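Local coordinates for protein cellobiose 2-epimerase (Caldibacillus thermoamylovorans, PDB 5ZHB) that probably epimerises cellobiose at carbon 2 of its reducing-end glucose, giving the mannose-ended disaccharide, at residues 20-32 and 72-84. Numbering follows the deposited sequence.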
# COMPACT_ATOMS: atom_id res chain seq x y z
N TRP A 20 -6.30 6.85 -14.93
CA TRP A 20 -6.58 7.58 -13.70
C TRP A 20 -6.83 9.07 -13.95
O TRP A 20 -7.70 9.65 -13.33
CB TRP A 20 -5.44 7.31 -12.70
CG TRP A 20 -5.52 5.89 -12.22
CD1 TRP A 20 -4.85 4.79 -12.66
CD2 TRP A 20 -6.50 5.41 -11.30
NE1 TRP A 20 -5.32 3.66 -12.04
CE2 TRP A 20 -6.34 4.02 -11.20
CE3 TRP A 20 -7.48 6.05 -10.52
CZ2 TRP A 20 -7.12 3.25 -10.35
CZ3 TRP A 20 -8.26 5.29 -9.69
CH2 TRP A 20 -8.11 3.91 -9.63
N ALA A 21 -6.09 9.68 -14.90
CA ALA A 21 -6.35 11.06 -15.29
C ALA A 21 -7.76 11.27 -15.85
O ALA A 21 -8.34 12.32 -15.61
CB ALA A 21 -5.30 11.53 -16.28
N LYS A 22 -8.33 10.26 -16.54
CA LYS A 22 -9.67 10.35 -17.07
C LYS A 22 -10.72 10.30 -15.95
O LYS A 22 -11.92 10.45 -16.22
CB LYS A 22 -9.93 9.23 -18.10
CG LYS A 22 -9.31 9.42 -19.49
CD LYS A 22 -9.50 8.27 -20.49
CE LYS A 22 -8.40 7.21 -20.45
NZ LYS A 22 -8.82 5.81 -20.58
N LEU A 23 -10.32 10.06 -14.69
CA LEU A 23 -11.27 10.07 -13.59
C LEU A 23 -11.23 11.39 -12.81
O LEU A 23 -11.83 11.50 -11.73
CB LEU A 23 -10.99 8.88 -12.65
CG LEU A 23 -11.08 7.48 -13.27
CD1 LEU A 23 -10.88 6.44 -12.16
CD2 LEU A 23 -12.41 7.22 -14.03
N LYS A 24 -10.45 12.37 -13.29
CA LYS A 24 -10.33 13.66 -12.61
C LYS A 24 -11.71 14.30 -12.57
O LYS A 24 -12.39 14.36 -13.59
CB LYS A 24 -9.31 14.57 -13.32
CG LYS A 24 -8.97 15.84 -12.60
CD LYS A 24 -7.67 16.44 -13.08
CE LYS A 24 -7.42 17.81 -12.58
NZ LYS A 24 -8.30 18.78 -13.24
N ASP A 25 -12.13 14.70 -11.36
CA ASP A 25 -13.45 15.23 -11.10
C ASP A 25 -13.30 16.72 -10.81
O ASP A 25 -13.00 17.11 -9.68
CB ASP A 25 -14.14 14.49 -9.96
CG ASP A 25 -15.56 14.97 -9.67
OD1 ASP A 25 -15.96 16.00 -10.28
OD2 ASP A 25 -16.26 14.28 -8.90
N ASP A 26 -13.47 17.53 -11.87
CA ASP A 26 -13.24 18.97 -11.80
C ASP A 26 -14.36 19.66 -11.04
O ASP A 26 -14.09 20.57 -10.26
CB ASP A 26 -13.04 19.58 -13.18
CG ASP A 26 -11.80 19.07 -13.90
OD1 ASP A 26 -10.71 19.17 -13.30
OD2 ASP A 26 -11.94 18.54 -15.02
N GLU A 27 -15.59 19.21 -11.22
CA GLU A 27 -16.73 19.86 -10.60
C GLU A 27 -16.72 19.62 -9.09
O GLU A 27 -16.86 20.56 -8.33
CB GLU A 27 -18.04 19.35 -11.22
CG GLU A 27 -19.25 20.24 -10.96
CD GLU A 27 -20.59 19.57 -11.18
OE1 GLU A 27 -20.76 18.82 -12.17
OE2 GLU A 27 -21.50 19.80 -10.36
N ASN A 28 -16.51 18.37 -8.66
CA ASN A 28 -16.75 18.02 -7.26
C ASN A 28 -15.44 17.76 -6.52
O ASN A 28 -15.46 17.70 -5.30
CB ASN A 28 -17.78 16.90 -7.16
CG ASN A 28 -19.15 17.34 -7.62
OD1 ASN A 28 -19.85 16.59 -8.31
ND2 ASN A 28 -19.57 18.52 -7.20
N GLY A 29 -14.29 17.67 -7.22
CA GLY A 29 -13.00 17.51 -6.56
C GLY A 29 -12.55 16.05 -6.57
O GLY A 29 -13.37 15.14 -6.69
N GLY A 30 -11.24 15.83 -6.46
CA GLY A 30 -10.66 14.48 -6.46
C GLY A 30 -10.97 13.71 -7.74
O GLY A 30 -11.01 14.29 -8.83
N TYR A 31 -11.21 12.40 -7.56
CA TYR A 31 -11.41 11.44 -8.64
C TYR A 31 -12.69 10.67 -8.40
O TYR A 31 -13.05 10.38 -7.25
CB TYR A 31 -10.17 10.53 -8.70
CG TYR A 31 -8.93 11.31 -9.09
CD1 TYR A 31 -8.28 12.11 -8.16
CD2 TYR A 31 -8.47 11.30 -10.39
CE1 TYR A 31 -7.20 12.88 -8.52
CE2 TYR A 31 -7.38 12.07 -10.77
CZ TYR A 31 -6.75 12.88 -9.83
OH TYR A 31 -5.66 13.62 -10.16
N TYR A 32 -13.40 10.37 -9.50
CA TYR A 32 -14.65 9.63 -9.43
C TYR A 32 -14.41 8.32 -8.66
O TYR A 32 -13.38 7.67 -8.83
CB TYR A 32 -15.23 9.32 -10.81
CG TYR A 32 -15.48 10.54 -11.70
CD1 TYR A 32 -16.23 11.62 -11.25
CD2 TYR A 32 -14.94 10.62 -12.98
CE1 TYR A 32 -16.47 12.72 -12.06
CE2 TYR A 32 -15.15 11.73 -13.79
CZ TYR A 32 -15.93 12.78 -13.33
OH TYR A 32 -16.17 13.87 -14.09
N LEU A 72 2.17 16.45 -11.88
CA LEU A 72 2.08 17.44 -10.81
C LEU A 72 0.68 18.05 -10.73
O LEU A 72 0.20 18.31 -9.62
CB LEU A 72 3.12 18.55 -10.96
CG LEU A 72 3.08 19.64 -9.88
CD1 LEU A 72 3.30 19.04 -8.50
CD2 LEU A 72 4.11 20.75 -10.13
N GLN A 73 0.07 18.34 -11.88
CA GLN A 73 -1.27 18.90 -11.92
C GLN A 73 -2.28 17.91 -11.33
O GLN A 73 -3.19 18.29 -10.62
CB GLN A 73 -1.65 19.34 -13.33
CG GLN A 73 -0.87 20.56 -13.82
CD GLN A 73 -1.21 20.98 -15.24
OE1 GLN A 73 -0.47 21.75 -15.86
NE2 GLN A 73 -2.31 20.47 -15.77
N GLN A 74 -2.11 16.62 -11.62
CA GLN A 74 -2.97 15.61 -11.02
C GLN A 74 -2.74 15.57 -9.52
O GLN A 74 -3.70 15.52 -8.74
CB GLN A 74 -2.73 14.25 -11.68
CG GLN A 74 -2.99 14.24 -13.18
CD GLN A 74 -4.44 14.52 -13.48
OE1 GLN A 74 -5.34 13.95 -12.86
NE2 GLN A 74 -4.67 15.42 -14.42
N ALA A 75 -1.47 15.58 -9.10
CA ALA A 75 -1.13 15.56 -7.68
C ALA A 75 -1.76 16.73 -6.93
O ALA A 75 -2.30 16.57 -5.83
CB ALA A 75 0.36 15.54 -7.48
N ASN A 76 -1.65 17.94 -7.51
CA ASN A 76 -2.28 19.11 -6.90
C ASN A 76 -3.77 18.90 -6.68
O ASN A 76 -4.28 19.29 -5.63
CB ASN A 76 -2.11 20.36 -7.73
CG ASN A 76 -0.66 20.74 -7.88
OD1 ASN A 76 0.15 20.52 -6.96
ND2 ASN A 76 -0.31 21.27 -9.04
N HIS A 77 -4.47 18.38 -7.69
CA HIS A 77 -5.91 18.16 -7.61
C HIS A 77 -6.25 17.19 -6.47
O HIS A 77 -7.24 17.34 -5.75
CB HIS A 77 -6.39 17.63 -8.97
CG HIS A 77 -7.86 17.50 -9.07
ND1 HIS A 77 -8.65 18.62 -9.22
CD2 HIS A 77 -8.70 16.45 -9.02
CE1 HIS A 77 -9.92 18.25 -9.29
NE2 HIS A 77 -9.98 16.94 -9.15
N ALA A 78 -5.41 16.17 -6.31
CA ALA A 78 -5.60 15.19 -5.24
C ALA A 78 -5.36 15.83 -3.87
O ALA A 78 -6.12 15.59 -2.93
CB ALA A 78 -4.73 13.98 -5.48
N TYR A 79 -4.32 16.67 -3.78
CA TYR A 79 -3.96 17.34 -2.54
C TYR A 79 -5.11 18.22 -2.02
O TYR A 79 -5.46 18.16 -0.83
CB TYR A 79 -2.67 18.13 -2.74
CG TYR A 79 -2.32 18.93 -1.51
CD1 TYR A 79 -1.70 18.33 -0.43
CD2 TYR A 79 -2.60 20.29 -1.43
CE1 TYR A 79 -1.37 19.04 0.70
CE2 TYR A 79 -2.29 21.01 -0.29
CZ TYR A 79 -1.67 20.39 0.77
OH TYR A 79 -1.29 21.06 1.89
N ARG A 80 -5.68 19.01 -2.94
CA ARG A 80 -6.83 19.86 -2.66
C ARG A 80 -8.00 19.08 -2.08
O ARG A 80 -8.54 19.44 -1.05
CB ARG A 80 -7.31 20.61 -3.91
CG ARG A 80 -6.33 21.69 -4.35
CD ARG A 80 -6.96 22.58 -5.42
NE ARG A 80 -7.02 22.01 -6.77
CZ ARG A 80 -6.03 21.99 -7.67
NH1 ARG A 80 -4.88 22.61 -7.44
NH2 ARG A 80 -6.22 21.36 -8.81
N PHE A 81 -8.39 17.99 -2.73
CA PHE A 81 -9.51 17.21 -2.24
C PHE A 81 -9.21 16.59 -0.87
O PHE A 81 -10.11 16.49 -0.02
CB PHE A 81 -9.85 16.09 -3.23
CG PHE A 81 -11.21 15.49 -2.92
CD1 PHE A 81 -12.36 16.24 -3.10
CD2 PHE A 81 -11.34 14.17 -2.45
CE1 PHE A 81 -13.61 15.68 -2.87
CE2 PHE A 81 -12.59 13.65 -2.16
CZ PHE A 81 -13.72 14.38 -2.40
N LEU A 82 -7.98 16.10 -0.70
CA LEU A 82 -7.56 15.48 0.55
C LEU A 82 -7.66 16.50 1.68
O LEU A 82 -8.23 16.17 2.72
CB LEU A 82 -6.16 14.89 0.46
CG LEU A 82 -5.65 14.19 1.73
CD1 LEU A 82 -6.42 12.89 1.94
CD2 LEU A 82 -4.15 13.95 1.69
N THR A 83 -7.08 17.70 1.52
CA THR A 83 -6.99 18.64 2.63
C THR A 83 -8.30 19.39 2.85
O THR A 83 -8.59 19.78 3.98
CB THR A 83 -5.80 19.59 2.45
OG1 THR A 83 -5.86 20.10 1.13
CG2 THR A 83 -4.47 18.87 2.63
N GLU A 84 -9.11 19.55 1.79
CA GLU A 84 -10.34 20.34 1.86
C GLU A 84 -11.53 19.53 2.39
O GLU A 84 -12.25 20.02 3.25
CB GLU A 84 -10.64 20.94 0.49
CG GLU A 84 -9.68 22.09 0.20
CD GLU A 84 -9.75 22.60 -1.22
OE1 GLU A 84 -10.71 22.22 -1.93
OE2 GLU A 84 -8.79 23.29 -1.64
O HOH W 1 -7.20 14.69 -16.29
O HOH W 2 -9.64 18.41 -5.81
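Ala21 sets CB 4.2 Å from Gln74 CD, and a water donates to Ala21 O and accepts a weak bond from Gln74 NE2. The type I turn Ala21-Lys24 then brings Lys24 over the helix. With CG anti to the backbone N (chi1 -172°) and the chain extended until it bends at chi4, Lys24 crosses the Gln74 amide obliquely, CD 3.4 Å from Gln74 OE1, and lays CE over one face of the His77 ring, a CH-pi contact 3.8 Å from the centroid and 23° off the normal. The loop folds back on itself, Asp25 N bonding to Gly30 O and Gly29 N to Asp25 O, while Asp25 OD1 accepts from Asn28 N in an Asx motif; Asp25 OD2 pairs with Lys47. This puts two carbonyls at the edge of the His77 ring, in its plane: NE2 reaches Asp25 O at 3.1 Å and Gly30 O at 2.9 Å, both weak, the N-H...O angles near 128°, as for one N-H divided between two acceptors. With an alanine here, both carbonyls are likely to lose this donor and Lys24 CE the ring face beneath it. The loop packs on helix 69-86 of what is, by family, probably an (alpha/alpha)6 barrel. Gly29 and Gly30 run close along Phe81, Gly30 N standing 3.5 Å from Phe81 CB; a CB on either glycine would clash with its ring. A second water, over the other face of His77, joins Gly30 N to His77 O. The Tyr31 and His77 rings form an offset edge-to-face pair, the His77 edge toward the Tyr31 face, centroids 5.6 Å apart, and Tyr31 OH lies 2.7 Å from Gln74 OE1, with Gln74 O also near.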